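Local coordinates for uncharacterized protein (Thermus thermophilus HB8, PDB 6SCE) that cuts DNA as a type III CRISPR defence nuclease that is switched on by cyclic oligoadenylate, at residues A[233-238]-A[245-250]; A[227-232]-A[260-265]; A[308-313]-A[418-423]. All blocks are in the same frame, centred on the assembly; numbering follows the deposited sequence.

Contact 1: A[233-238]-A[245-250]; sequences AHLRSR and NVFARW
L235 pushes its isobutyl group against the six-membered ring of W250, with CD2 3.6 Å from CZ3 and nearly as close to CH2. The two side chains run past each other in opposite directions, a slim branched tip beside a broad indole, with no hydrogen bond between 233-238 and 245-250. The same CD2 meets V246 CG1 at 3.7 Å. CD1 branches the other way, to CD1 of the F247 ring at 3.8 Å. The leucine reaches three partners because its CG stands anti to the carbonyl carbon (chi1 -68°) and sends the fork across toward helix 240-257.

H234 adds a second, oblique touch: its CD2 lies 3.8 Å from W250 CZ2, and V246 CG1 stands near the plane of the imidazole, at its edge. V246 is also one helical turn before W250, where its CG1 sits over one indole face toward the rim. A valine suits the place because one methyl, CG1, can meet the imidazole edge, the leucine methyl and the indole face. The short helix 232-236 and helix 240-257 together form the helical connection of a beta-alpha-beta crossover, and the contact closes the bend between them.

The polar ends of both rings are held by a neighbouring loop, H234 ND1 by the carbonyl of A201 and W250 NE1 by the carboxylate of D203. Beyond them, R238 brings its guanidinium over H234 CE1, offset toward its own rim. NE and NH2 both grip S237 OG side-on and nearly in the guanidinium plane, each at 3.0 Å. S237 OG, a small hydroxyl that can reach back to a carbonyl three residues earlier, bonds to H234 O at 2.7 Å, an oxygen that also accepts from S237 N. F247 carries the packing on to Y230, with the two rings edge-to-face.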
ATOM      1  N   ALA A 233      -9.219  17.621  24.293  1.00 38.20           N
ATOM      2  CA  ALA A 233     -10.325  18.191  25.048  1.00 39.57           C
ATOM      3  C   ALA A 233     -11.452  17.166  25.233  1.00 38.57           C
ATOM      4  O   ALA A 233     -12.055  17.081  26.303  1.00 34.37           O
ATOM      5  CB  ALA A 233     -10.847  19.456  24.403  1.00 39.84           C
ATOM      6  N   HIS A 234     -11.723  16.348  24.223  1.00 33.69           N
ATOM      7  CA  HIS A 234     -12.669  15.274  24.418  1.00 33.31           C
ATOM      8  C   HIS A 234     -12.203  14.255  25.473  1.00 34.54           C
ATOM      9  O   HIS A 234     -13.008  13.797  26.293  1.00 35.71           O
ATOM     10  CB  HIS A 234     -12.986  14.520  23.134  1.00 33.44           C
ATOM     11  CG  HIS A 234     -14.003  13.449  23.325  1.00 31.83           C
ATOM     12  ND1 HIS A 234     -15.342  13.725  23.486  1.00 35.75           N
ATOM     13  CD2 HIS A 234     -13.885  12.103  23.385  1.00 31.79           C
ATOM     14  CE1 HIS A 234     -16.005  12.595  23.624  1.00 35.49           C
ATOM     15  NE2 HIS A 234     -15.142  11.594  23.565  1.00 34.86           N
ATOM     16  N   LEU A 235     -10.939  13.879  25.425  1.00 32.71           N
ATOM     17  CA  LEU A 235     -10.390  12.936  26.408  1.00 33.74           C
ATOM     18  C   LEU A 235     -10.537  13.482  27.854  1.00 36.26           C
ATOM     19  O   LEU A 235     -10.829  12.720  28.781  1.00 32.63           O
ATOM     20  CB  LEU A 235      -8.916  12.681  26.145  1.00 33.35           C
ATOM     21  CG  LEU A 235      -8.572  11.913  24.865  1.00 34.10           C
ATOM     22  CD1 LEU A 235      -7.074  11.723  24.810  1.00 36.16           C
ATOM     23  CD2 LEU A 235      -9.331  10.608  24.767  1.00 34.58           C
ATOM     24  N   ARG A 236     -10.321  14.783  28.017  1.00 33.92           N
ATOM     25  CA  ARG A 236     -10.444  15.413  29.326  1.00 38.75           C
ATOM     26  C   ARG A 236     -11.874  15.419  29.858  1.00 39.11           C
ATOM     27  O   ARG A 236     -12.083  15.516  31.056  1.00 38.51           O
ATOM     28  CB  ARG A 236      -9.831  16.806  29.324  1.00 41.64           C
ATOM     29  CG  ARG A 236      -8.315  16.763  29.262  1.00 47.35           C
ATOM     30  CD  ARG A 236      -7.707  18.108  28.915  1.00 51.41           C
ATOM     31  NE  ARG A 236      -6.242  18.099  29.032  1.00 53.93           N
ATOM     32  CZ  ARG A 236      -5.441  19.032  28.534  1.00 57.49           C
ATOM     33  NH1 ARG A 236      -5.946  20.059  27.856  1.00 60.27           N
ATOM     34  NH2 ARG A 236      -4.127  18.944  28.708  1.00 59.72           N
ATOM     35  N   SER A 237     -12.847  15.276  28.970  1.00 36.32           N
ATOM     36  CA  SER A 237     -14.247  15.175  29.327  1.00 36.02           C
ATOM     37  C   SER A 237     -14.686  13.751  29.736  1.00 33.30           C
ATOM     38  O   SER A 237     -15.847  13.535  30.108  1.00 33.95           O
ATOM     39  CB  SER A 237     -15.094  15.660  28.150  1.00 36.45           C
ATOM     40  OG  SER A 237     -15.392  14.616  27.243  1.00 37.85           O
ATOM     41  N   ARG A 238     -13.771  12.786  29.643  1.00 28.71           N
ATOM     42  CA  ARG A 238     -14.080  11.404  29.932  1.00 31.54           C
ATOM     43  C   ARG A 238     -13.704  11.036  31.379  1.00 31.25           C
ATOM     44  O   ARG A 238     -12.789  11.614  31.957  1.00 31.22           O
ATOM     45  CB  ARG A 238     -13.318  10.457  29.010  1.00 33.23           C
ATOM     46  CG  ARG A 238     -13.631  10.667  27.516  1.00 32.86           C
ATOM     47  CD  ARG A 238     -15.079  10.427  27.173  1.00 33.74           C
ATOM     48  NE  ARG A 238     -15.881  11.634  27.272  1.00 35.80           N
ATOM     49  CZ  ARG A 238     -17.211  11.672  27.200  1.00 39.35           C
ATOM     50  NH1 ARG A 238     -17.919  10.570  27.056  1.00 43.90           N
ATOM     51  NH2 ARG A 238     -17.840  12.834  27.282  1.00 41.34           N
ATOM     52  N   ASN A 245      -9.852   3.957  27.272  1.00 33.64           N
ATOM     53  CA  ASN A 245     -10.521   3.164  26.240  1.00 36.78           C
ATOM     54  C   ASN A 245     -10.663   3.972  24.932  1.00 36.96           C
ATOM     55  O   ASN A 245     -10.417   3.447  23.843  1.00 36.31           O
ATOM     56  CB  ASN A 245     -11.905   2.729  26.686  1.00 37.39           C
ATOM     57  CG  ASN A 245     -11.864   1.721  27.827  1.00 40.81           C
ATOM     58  OD1 ASN A 245     -10.810   1.221  28.176  1.00 40.37           O
ATOM     59  ND2 ASN A 245     -13.020   1.413  28.383  1.00 40.52           N
ATOM     60  N   VAL A 246     -11.083   5.225  25.069  1.00 36.61           N
ATOM     61  CA  VAL A 246     -11.310   6.111  23.917  1.00 36.79           C
ATOM     62  C   VAL A 246     -10.022   6.321  23.162  1.00 38.33           C
ATOM     63  O   VAL A 246      -9.981   6.167  21.928  1.00 37.88           O
ATOM     64  CB  VAL A 246     -11.883   7.461  24.338  1.00 36.79           C
ATOM     65  CG1 VAL A 246     -11.867   8.442  23.158  1.00 37.67           C
ATOM     66  CG2 VAL A 246     -13.304   7.293  24.856  1.00 37.51           C
ATOM     67  N   PHE A 247      -8.962   6.640  23.901  1.00 33.48           N
ATOM     68  CA  PHE A 247      -7.668   6.880  23.316  1.00 36.20           C
ATOM     69  C   PHE A 247      -7.081   5.667  22.604  1.00 38.30           C
ATOM     70  O   PHE A 247      -6.474   5.795  21.511  1.00 36.93           O
ATOM     71  CB  PHE A 247      -6.681   7.347  24.370  1.00 35.65           C
ATOM     72  CG  PHE A 247      -5.403   7.830  23.793  1.00 36.51           C
ATOM     73  CD1 PHE A 247      -5.408   8.860  22.860  1.00 37.35           C
ATOM     74  CD2 PHE A 247      -4.194   7.241  24.140  1.00 41.20           C
ATOM     75  CE1 PHE A 247      -4.225   9.306  22.296  1.00 37.30           C
ATOM     76  CE2 PHE A 247      -2.999   7.684  23.572  1.00 43.92           C
ATOM     77  CZ  PHE A 247      -3.017   8.714  22.653  1.00 40.32           C
ATOM     78  N   ALA A 248      -7.236   4.504  23.225  1.00 33.00           N
ATOM     79  CA  ALA A 248      -6.789   3.247  22.626  1.00 34.83           C
ATOM     80  C   ALA A 248      -7.519   2.974  21.305  1.00 33.20           C
ATOM     81  O   ALA A 248      -6.913   2.486  20.353  1.00 36.73           O
ATOM     82  CB  ALA A 248      -7.006   2.081  23.599  1.00 35.45           C
ATOM     83  N   ARG A 249      -8.803   3.275  21.266  1.00 35.23           N
ATOM     84  CA  ARG A 249      -9.605   3.138  20.042  1.00 39.12           C
ATOM     85  C   ARG A 249      -9.072   4.034  18.922  1.00 38.65           C
ATOM     86  O   ARG A 249      -8.883   3.568  17.802  1.00 37.83           O
ATOM     87  CB  ARG A 249     -11.068   3.446  20.293  1.00 38.89           C
ATOM     88  CG  ARG A 249     -11.819   2.343  21.030  1.00 42.00           C
ATOM     89  CD  ARG A 249     -13.313   2.545  20.952  1.00 43.32           C
ATOM     90  NE  ARG A 249     -13.820   3.655  21.773  1.00 46.32           N
ATOM     91  CZ  ARG A 249     -14.240   3.546  23.040  1.00 45.99           C
ATOM     92  NH1 ARG A 249     -14.173   2.385  23.689  1.00 44.54           N
ATOM     93  NH2 ARG A 249     -14.710   4.610  23.672  1.00 46.77           N
ATOM     94  N   TRP A 250      -8.831   5.303  19.228  1.00 34.24           N
ATOM     95  CA  TRP A 250      -8.221   6.254  18.255  1.00 34.83           C
ATOM     96  C   TRP A 250      -6.864   5.803  17.741  1.00 35.32           C
ATOM     97  O   TRP A 250      -6.563   5.877  16.526  1.00 32.42           O
ATOM     98  CB  TRP A 250      -8.047   7.639  18.869  1.00 33.88           C
ATOM     99  CG  TRP A 250      -9.315   8.300  19.297  1.00 31.97           C
ATOM    100  CD1 TRP A 250     -10.588   7.910  19.031  1.00 33.02           C
ATOM    101  CD2 TRP A 250      -9.409   9.500  20.050  1.00 29.75           C
ATOM    102  NE1 TRP A 250     -11.480   8.787  19.599  1.00 33.38           N
ATOM    103  CE2 TRP A 250     -10.772   9.783  20.217  1.00 31.51           C
ATOM    104  CE3 TRP A 250      -8.460  10.369  20.600  1.00 31.87           C
ATOM    105  CZ2 TRP A 250     -11.221  10.891  20.938  1.00 32.96           C
ATOM    106  CZ3 TRP A 250      -8.909  11.476  21.311  1.00 31.67           C
ATOM    107  CH2 TRP A 250     -10.268  11.735  21.450  1.00 30.52           C
TER

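Contact 2: A[227-232]-A[260-265]; sequences VVPYHK and FLVDPG
Y230 spreads one ring face over P264, whose CD stands 4.0 Å from the ring centroid and 6° off its normal, a CH-pi contact that suits a flat aromatic against a proline edge. The rings meet beyond a pair of parallel strands, 225-229 and 260-262, the two ends of a beta-alpha-beta crossover. V228 works both ways between them: its N gives to F260 O at 2.9 Å, and its O takes the N-H of V262 at 2.8 Å. Y230 N bonds to V262 O, nearly in line with that carbonyl, while P229, which has no N-H, offers its CA to the same oxygen at 3.1 Å. V228 and L261 share one sheet face, CG1 against CD1 at 3.8 Å; V227, P229, F260 and V262 share the other.

K232 bends at its third torsion (chi3 -84°) and brings NZ to D263 OD1 in a salt bridge of 2.8 Å. OD1 also closes an Asx turn onto G265 N. Replacing D263 with an alanine would probably leave K232 without its countercharge and the turn at G265 without its side-chain bond. K232 NZ and G265 N approach OD1 from opposite faces of the carboxylate.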
ATOM      1  N   VAL A 227      -1.923  13.885   8.992  1.00 27.26           N
ATOM      2  CA  VAL A 227      -1.482  14.241  10.338  1.00 27.81           C
ATOM      3  C   VAL A 227      -2.721  14.623  11.125  1.00 30.18           C
ATOM      4  O   VAL A 227      -3.451  15.512  10.695  1.00 28.56           O
ATOM      5  CB  VAL A 227      -0.506  15.409  10.322  1.00 28.43           C
ATOM      6  CG1 VAL A 227      -0.067  15.739  11.755  1.00 30.38           C
ATOM      7  CG2 VAL A 227       0.709  15.110   9.453  1.00 29.36           C
ATOM      8  N   VAL A 228      -2.998  13.903  12.218  1.00 29.33           N
ATOM      9  CA  VAL A 228      -4.230  14.097  12.956  1.00 30.07           C
ATOM     10  C   VAL A 228      -3.943  14.356  14.433  1.00 30.55           C
ATOM     11  O   VAL A 228      -3.544  13.423  15.152  1.00 31.70           O
ATOM     12  CB  VAL A 228      -5.170  12.905  12.803  1.00 30.12           C
ATOM     13  CG1 VAL A 228      -6.403  13.069  13.711  1.00 31.12           C
ATOM     14  CG2 VAL A 228      -5.635  12.803  11.361  1.00 31.41           C
ATOM     15  N   PRO A 229      -4.054  15.622  14.864  1.00 30.87           N
ATOM     16  CA  PRO A 229      -3.865  15.916  16.300  1.00 30.91           C
ATOM     17  C   PRO A 229      -5.100  15.458  17.031  1.00 30.58           C
ATOM     18  O   PRO A 229      -6.220  15.845  16.670  1.00 31.90           O
ATOM     19  CB  PRO A 229      -3.694  17.433  16.345  1.00 32.40           C
ATOM     20  CG  PRO A 229      -3.361  17.827  14.936  1.00 34.26           C
ATOM     21  CD  PRO A 229      -4.141  16.865  14.090  1.00 31.70           C
ATOM     22  N   TYR A 230      -4.914  14.562  17.994  1.00 30.85           N
ATOM     23  CA  TYR A 230      -6.044  13.950  18.642  1.00 31.11           C
ATOM     24  C   TYR A 230      -6.780  14.960  19.536  1.00 30.72           C
ATOM     25  O   TYR A 230      -6.213  15.973  19.960  1.00 32.14           O
ATOM     26  CB  TYR A 230      -5.659  12.658  19.366  1.00 31.52           C
ATOM     27  CG  TYR A 230      -4.659  12.770  20.491  1.00 33.41           C
ATOM     28  CD1 TYR A 230      -5.037  13.248  21.736  1.00 34.74           C
ATOM     29  CD2 TYR A 230      -3.336  12.344  20.327  1.00 32.46           C
ATOM     30  CE1 TYR A 230      -4.121  13.321  22.775  1.00 34.21           C
ATOM     31  CE2 TYR A 230      -2.422  12.405  21.367  1.00 34.55           C
ATOM     32  CZ  TYR A 230      -2.818  12.895  22.592  1.00 36.13           C
ATOM     33  OH  TYR A 230      -1.911  12.972  23.630  1.00 37.70           O
ATOM     34  N   HIS A 231      -8.043  14.670  19.771  1.00 31.06           N
ATOM     35  CA  HIS A 231      -8.972  15.578  20.464  1.00 32.33           C
ATOM     36  C   HIS A 231      -8.830  15.443  21.991  1.00 33.31           C
ATOM     37  O   HIS A 231      -9.666  14.831  22.656  1.00 33.24           O
ATOM     38  CB  HIS A 231     -10.391  15.244  20.047  1.00 32.22           C
ATOM     39  CG  HIS A 231     -10.733  15.695  18.655  1.00 36.40           C
ATOM     40  ND1 HIS A 231     -12.004  15.586  18.134  1.00 34.59           N
ATOM     41  CD2 HIS A 231      -9.971  16.254  17.676  1.00 36.95           C
ATOM     42  CE1 HIS A 231     -12.017  16.069  16.901  1.00 37.76           C
ATOM     43  NE2 HIS A 231     -10.799  16.481  16.598  1.00 35.31           N
ATOM     44  N   LYS A 232      -7.786  16.062  22.497  1.00 35.67           N
ATOM     45  CA  LYS A 232      -7.429  15.990  23.896  1.00 38.59           C
ATOM     46  C   LYS A 232      -8.539  16.572  24.768  1.00 40.63           C
ATOM     47  O   LYS A 232      -8.789  16.040  25.846  1.00 39.40           O
ATOM     48  CB  LYS A 232      -6.117  16.705  24.167  1.00 42.28           C
ATOM     49  CG  LYS A 232      -5.521  16.297  25.505  1.00 45.94           C
ATOM     50  CD  LYS A 232      -4.217  17.003  25.767  1.00 47.48           C
ATOM     51  CE  LYS A 232      -3.061  16.283  25.113  1.00 47.25           C
ATOM     52  NZ  LYS A 232      -1.790  16.970  25.453  1.00 47.96           N
ATOM     53  N   PHE A 260      -1.163   9.475  11.035  1.00 30.93           N
ATOM     54  CA  PHE A 260      -0.156   9.845  12.011  1.00 32.87           C
ATOM     55  C   PHE A 260      -0.882  10.658  13.090  1.00 33.30           C
ATOM     56  O   PHE A 260      -1.099  11.858  12.948  1.00 33.80           O
ATOM     57  CB  PHE A 260       0.948  10.638  11.331  1.00 34.54           C
ATOM     58  CG  PHE A 260       2.093  11.041  12.218  1.00 36.28           C
ATOM     59  CD1 PHE A 260       2.621  10.176  13.161  1.00 38.51           C
ATOM     60  CD2 PHE A 260       2.655  12.284  12.074  1.00 38.08           C
ATOM     61  CE1 PHE A 260       3.696  10.558  13.934  1.00 41.37           C
ATOM     62  CE2 PHE A 260       3.731  12.674  12.833  1.00 39.57           C
ATOM     63  CZ  PHE A 260       4.251  11.804  13.769  1.00 38.54           C
ATOM     64  N   LEU A 261      -1.287   9.959  14.141  1.00 33.85           N
ATOM     65  CA  LEU A 261      -2.004  10.559  15.278  1.00 31.31           C
ATOM     66  C   LEU A 261      -1.036  11.233  16.231  1.00 31.63           C
ATOM     67  O   LEU A 261      -0.130  10.590  16.736  1.00 34.86           O
ATOM     68  CB  LEU A 261      -2.765   9.475  16.007  1.00 31.73           C
ATOM     69  CG  LEU A 261      -3.866   9.972  16.951  1.00 32.97           C
ATOM     70  CD1 LEU A 261      -5.059  10.443  16.147  1.00 33.26           C
ATOM     71  CD2 LEU A 261      -4.277   8.866  17.904  1.00 33.64           C
ATOM     72  N   VAL A 262      -1.218  12.519  16.468  1.00 30.29           N
ATOM     73  CA  VAL A 262      -0.258  13.304  17.218  1.00 31.61           C
ATOM     74  C   VAL A 262      -0.878  14.064  18.375  1.00 31.99           C
ATOM     75  O   VAL A 262      -2.065  14.446  18.364  1.00 32.40           O
ATOM     76  CB  VAL A 262       0.554  14.298  16.341  1.00 34.00           C
ATOM     77  CG1 VAL A 262       1.398  13.562  15.308  1.00 36.10           C
ATOM     78  CG2 VAL A 262      -0.344  15.321  15.669  1.00 33.32           C
ATOM     79  N   ASP A 263      -0.031  14.307  19.361  1.00 33.21           N
ATOM     80  CA  ASP A 263      -0.408  15.074  20.552  1.00 35.24           C
ATOM     81  C   ASP A 263      -0.461  16.541  20.141  1.00 33.09           C
ATOM     82  O   ASP A 263       0.550  17.095  19.727  1.00 34.48           O
ATOM     83  CB  ASP A 263       0.624  14.777  21.659  1.00 37.23           C
ATOM     84  CG  ASP A 263       0.371  15.538  22.965  1.00 42.59           C
ATOM     85  OD1 ASP A 263      -0.496  16.442  23.019  1.00 40.92           O
ATOM     86  OD2 ASP A 263       1.093  15.200  23.929  1.00 43.57           O
ATOM     87  N   PRO A 264      -1.646  17.176  20.236  1.00 33.68           N
ATOM     88  CA  PRO A 264      -1.763  18.571  19.849  1.00 36.71           C
ATOM     89  C   PRO A 264      -0.919  19.487  20.730  1.00 38.66           C
ATOM     90  O   PRO A 264      -0.634  20.595  20.342  1.00 42.77           O
ATOM     91  CB  PRO A 264      -3.262  18.858  20.017  1.00 37.80           C
ATOM     92  CG  PRO A 264      -3.715  17.884  21.049  1.00 37.49           C
ATOM     93  CD  PRO A 264      -2.925  16.639  20.750  1.00 35.71           C
ATOM     94  N   GLY A 265      -0.484  18.985  21.881  1.00 42.72           N
ATOM     95  CA  GLY A 265       0.349  19.760  22.787  1.00 45.39           C
ATOM     96  C   GLY A 265       1.812  19.754  22.418  1.00 48.52           C
ATOM     97  O   GLY A 265       2.579  20.427  23.082  1.00 47.65           O
TER

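Contact 3: A[308-313]-A[418-423]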
ATOM      1  N   ALA A 308       7.266 -13.799  -2.115  1.00 26.02           N
ATOM      2  CA  ALA A 308       8.669 -14.198  -2.038  1.00 27.02           C
ATOM      3  C   ALA A 308       8.869 -15.407  -1.123  1.00 27.93           C
ATOM      4  O   ALA A 308       9.688 -16.288  -1.411  1.00 28.62           O
ATOM      5  CB  ALA A 308       9.527 -13.038  -1.583  1.00 28.02           C
ATOM      6  N   TYR A 309       8.158 -15.414  -0.006  1.00 27.32           N
ATOM      7  CA  TYR A 309       8.159 -16.564   0.901  1.00 27.66           C
ATOM      8  C   TYR A 309       7.631 -17.833   0.183  1.00 27.51           C
ATOM      9  O   TYR A 309       8.241 -18.889   0.277  1.00 29.43           O
ATOM     10  CB  TYR A 309       7.314 -16.245   2.130  1.00 28.65           C
ATOM     11  CG  TYR A 309       6.941 -17.471   2.907  1.00 30.56           C
ATOM     12  CD1 TYR A 309       7.898 -18.146   3.637  1.00 34.09           C
ATOM     13  CD2 TYR A 309       5.656 -17.992   2.850  1.00 36.50           C
ATOM     14  CE1 TYR A 309       7.575 -19.303   4.323  1.00 35.98           C
ATOM     15  CE2 TYR A 309       5.316 -19.138   3.546  1.00 37.66           C
ATOM     16  CZ  TYR A 309       6.293 -19.789   4.273  1.00 38.23           C
ATOM     17  OH  TYR A 309       5.998 -20.932   4.962  1.00 40.40           O
ATOM     18  N   LEU A 310       6.520 -17.721  -0.536  1.00 27.47           N
ATOM     19  CA  LEU A 310       5.947 -18.883  -1.220  1.00 28.82           C
ATOM     20  C   LEU A 310       6.907 -19.409  -2.288  1.00 32.74           C
ATOM     21  O   LEU A 310       7.100 -20.619  -2.422  1.00 28.87           O
ATOM     22  CB  LEU A 310       4.602 -18.560  -1.841  1.00 30.00           C
ATOM     23  CG  LEU A 310       3.484 -18.197  -0.872  1.00 30.71           C
ATOM     24  CD1 LEU A 310       2.238 -17.853  -1.657  1.00 29.82           C
ATOM     25  CD2 LEU A 310       3.241 -19.317   0.117  1.00 32.26           C
ATOM     26  N   HIS A 311       7.540 -18.493  -3.013  1.00 28.43           N
ATOM     27  CA  HIS A 311       8.485 -18.873  -4.074  1.00 29.93           C
ATOM     28  C   HIS A 311       9.784 -19.472  -3.528  1.00 33.40           C
ATOM     29  O   HIS A 311      10.226 -20.547  -3.978  1.00 32.38           O
ATOM     30  CB  HIS A 311       8.760 -17.653  -4.942  1.00 28.76           C
ATOM     31  CG  HIS A 311       9.862 -17.832  -5.935  1.00 32.31           C
ATOM     32  ND1 HIS A 311       9.737 -18.633  -7.051  1.00 31.97           N
ATOM     33  CD2 HIS A 311      11.107 -17.306  -5.982  1.00 33.80           C
ATOM     34  CE1 HIS A 311      10.857 -18.572  -7.752  1.00 33.72           C
ATOM     35  NE2 HIS A 311      11.705 -17.780  -7.124  1.00 34.87           N
ATOM     36  N   ALA A 312      10.398 -18.797  -2.565  1.00 31.18           N
ATOM     37  CA  ALA A 312      11.766 -19.136  -2.162  1.00 33.06           C
ATOM     38  C   ALA A 312      11.822 -20.284  -1.160  1.00 35.64           C
ATOM     39  O   ALA A 312      12.813 -20.987  -1.130  1.00 34.34           O
ATOM     40  CB  ALA A 312      12.463 -17.948  -1.560  1.00 33.22           C
ATOM     41  N   GLY A 313      10.784 -20.437  -0.334  1.00 34.86           N
ATOM     42  CA  GLY A 313      10.793 -21.426   0.756  1.00 35.31           C
ATOM     43  C   GLY A 313      12.068 -21.349   1.580  1.00 37.26           C
ATOM     44  O   GLY A 313      12.800 -22.320   1.695  1.00 36.17           O
ATOM     45  N   VAL A 418       4.152 -18.414  -9.249  1.00 29.85           N
ATOM     46  CA  VAL A 418       4.187 -18.564  -7.800  1.00 31.73           C
ATOM     47  C   VAL A 418       3.256 -19.699  -7.410  1.00 31.38           C
ATOM     48  O   VAL A 418       2.190 -19.826  -8.006  1.00 30.81           O
ATOM     49  CB  VAL A 418       3.712 -17.267  -7.155  1.00 29.98           C
ATOM     50  CG1 VAL A 418       3.713 -17.354  -5.629  1.00 30.99           C
ATOM     51  CG2 VAL A 418       4.647 -16.147  -7.579  1.00 34.54           C
ATOM     52  N   PRO A 419       3.634 -20.512  -6.415  1.00 32.40           N
ATOM     53  CA  PRO A 419       2.685 -21.559  -5.977  1.00 32.96           C
ATOM     54  C   PRO A 419       1.597 -20.960  -5.074  1.00 32.67           C
ATOM     55  O   PRO A 419       1.534 -21.237  -3.882  1.00 32.63           O
ATOM     56  CB  PRO A 419       3.559 -22.558  -5.225  1.00 36.04           C
ATOM     57  CG  PRO A 419       4.834 -21.850  -4.908  1.00 37.25           C
ATOM     58  CD  PRO A 419       4.962 -20.649  -5.809  1.00 33.58           C
ATOM     59  N   TRP A 420       0.716 -20.182  -5.668  1.00 32.27           N
ATOM     60  CA  TRP A 420      -0.260 -19.433  -4.894  1.00 33.89           C
ATOM     61  C   TRP A 420      -1.214 -20.367  -4.167  1.00 37.38           C
ATOM     62  O   TRP A 420      -1.774 -19.984  -3.145  1.00 37.23           O
ATOM     63  CB  TRP A 420      -1.096 -18.550  -5.794  1.00 34.87           C
ATOM     64  CG  TRP A 420      -0.369 -17.380  -6.399  1.00 33.19           C
ATOM     65  CD1 TRP A 420      -0.186 -17.135  -7.715  1.00 33.73           C
ATOM     66  CD2 TRP A 420       0.173 -16.265  -5.696  1.00 32.97           C
ATOM     67  NE1 TRP A 420       0.477 -15.935  -7.881  1.00 36.39           N
ATOM     68  CE2 TRP A 420       0.684 -15.376  -6.652  1.00 33.96           C
ATOM     69  CE3 TRP A 420       0.273 -15.931  -4.342  1.00 35.34           C
ATOM     70  CZ2 TRP A 420       1.314 -14.179  -6.303  1.00 35.27           C
ATOM     71  CZ3 TRP A 420       0.886 -14.714  -4.000  1.00 35.84           C
ATOM     72  CH2 TRP A 420       1.386 -13.873  -4.978  1.00 33.18           C
ATOM     73  N   GLU A 421      -1.390 -21.582  -4.691  1.00 35.30           N
ATOM     74  CA  GLU A 421      -2.270 -22.574  -4.062  1.00 40.84           C
ATOM     75  C   GLU A 421      -1.826 -22.944  -2.651  1.00 41.70           C
ATOM     76  O   GLU A 421      -2.612 -23.467  -1.875  1.00 42.80           O
ATOM     77  CB  GLU A 421      -2.443 -23.834  -4.945  1.00 42.61           C
ATOM     78  CG  GLU A 421      -1.218 -24.737  -5.048  1.00 44.75           C
ATOM     79  CD  GLU A 421      -0.134 -24.200  -5.977  1.00 48.46           C
ATOM     80  OE1 GLU A 421      -0.329 -23.140  -6.617  1.00 46.38           O
ATOM     81  OE2 GLU A 421       0.929 -24.844  -6.073  1.00 54.01           O
ATOM     82  N   GLU A 422      -0.575 -22.659  -2.317  1.00 38.18           N
ATOM     83  CA  GLU A 422      -0.055 -22.856  -0.954  1.00 38.82           C
ATOM     84  C   GLU A 422      -0.292 -21.679  -0.033  1.00 36.10           C
ATOM     85  O   GLU A 422       0.061 -21.728   1.130  1.00 37.71           O
ATOM     86  CB  GLU A 422       1.443 -23.104  -0.986  1.00 39.63           C
ATOM     87  CG  GLU A 422       1.892 -24.270  -1.842  1.00 46.82           C
ATOM     88  CD  GLU A 422       3.403 -24.370  -1.889  1.00 54.71           C
ATOM     89  OE1 GLU A 422       4.085 -23.607  -1.149  1.00 64.48           O
ATOM     90  OE2 GLU A 422       3.918 -25.182  -2.679  1.00 60.45           O
ATOM     91  N   GLY A 423      -0.847 -20.608  -0.566  1.00 37.39           N
ATOM     92  CA  GLY A 423      -1.108 -19.396   0.195  1.00 42.38           C
ATOM     93  C   GLY A 423      -2.333 -19.548   1.075  1.00 44.01           C
ATOM     94  O   GLY A 423      -3.217 -20.401   0.814  1.00 38.69           O
TER
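V418 comes first along the loop, its CG1 set 4.1 Å from L310 CB. That methyl also stands over the centre of the W420 indole, 3.6 Å above its plane. P419 follows at the middle of an inverse gamma turn and lays its ring along the end of helix 303-312, CG 3.6 Å from L310 O and CD against H311 CA. A proline suits the spot, offering carbon to the helix backbone while its phi is already fixed for the turn.

The mixed sheet behind has a Rossmann-like parallel part with an antiparallel extension, consistent with a CARF domain; helix 303-312 follows its strand 293-297, and this loop leaves its edge strand 415-417. W420 crosses L310 at about a right angle, with CE3 3.8 Å from L310 CD1, a methyl brought there by a CG turned anti to the carbonyl carbon (chi1 -64°), while the indole NE1 is bonded to the carbonyl of D406. E422 meets L310 CD2 with both its O, at 4.1 Å, and its CB. At G423, where a side chain would be crowded by W420 O, the chain passes close to the leucine fork, CA 4.1 Å from L310 CD1.

Contacts 1 and 2 have centres 12 Å apart. Strand 225-229 runs into helix 232-236, helix 240-257 follows, and strand 260-262 lines up parallel to the first at the edge of a six-stranded mixed sheet, so contact 1 packs the helical part of the crossover whose strands contact 2 joins. The two meet directly, W250 CH2 lying 3.4 Å from H231 O. Contact 3 comes later in the chain, between helix 303-312 and the loop after edge strand 415-417, beside the seven-stranded sheet of a probably CARF-type domain. Its centre is about 40 Å from that of contact 2. Its nearest atom is about 6 Å from the bound nucleic acid, so it probably belongs to the ligand-binding part.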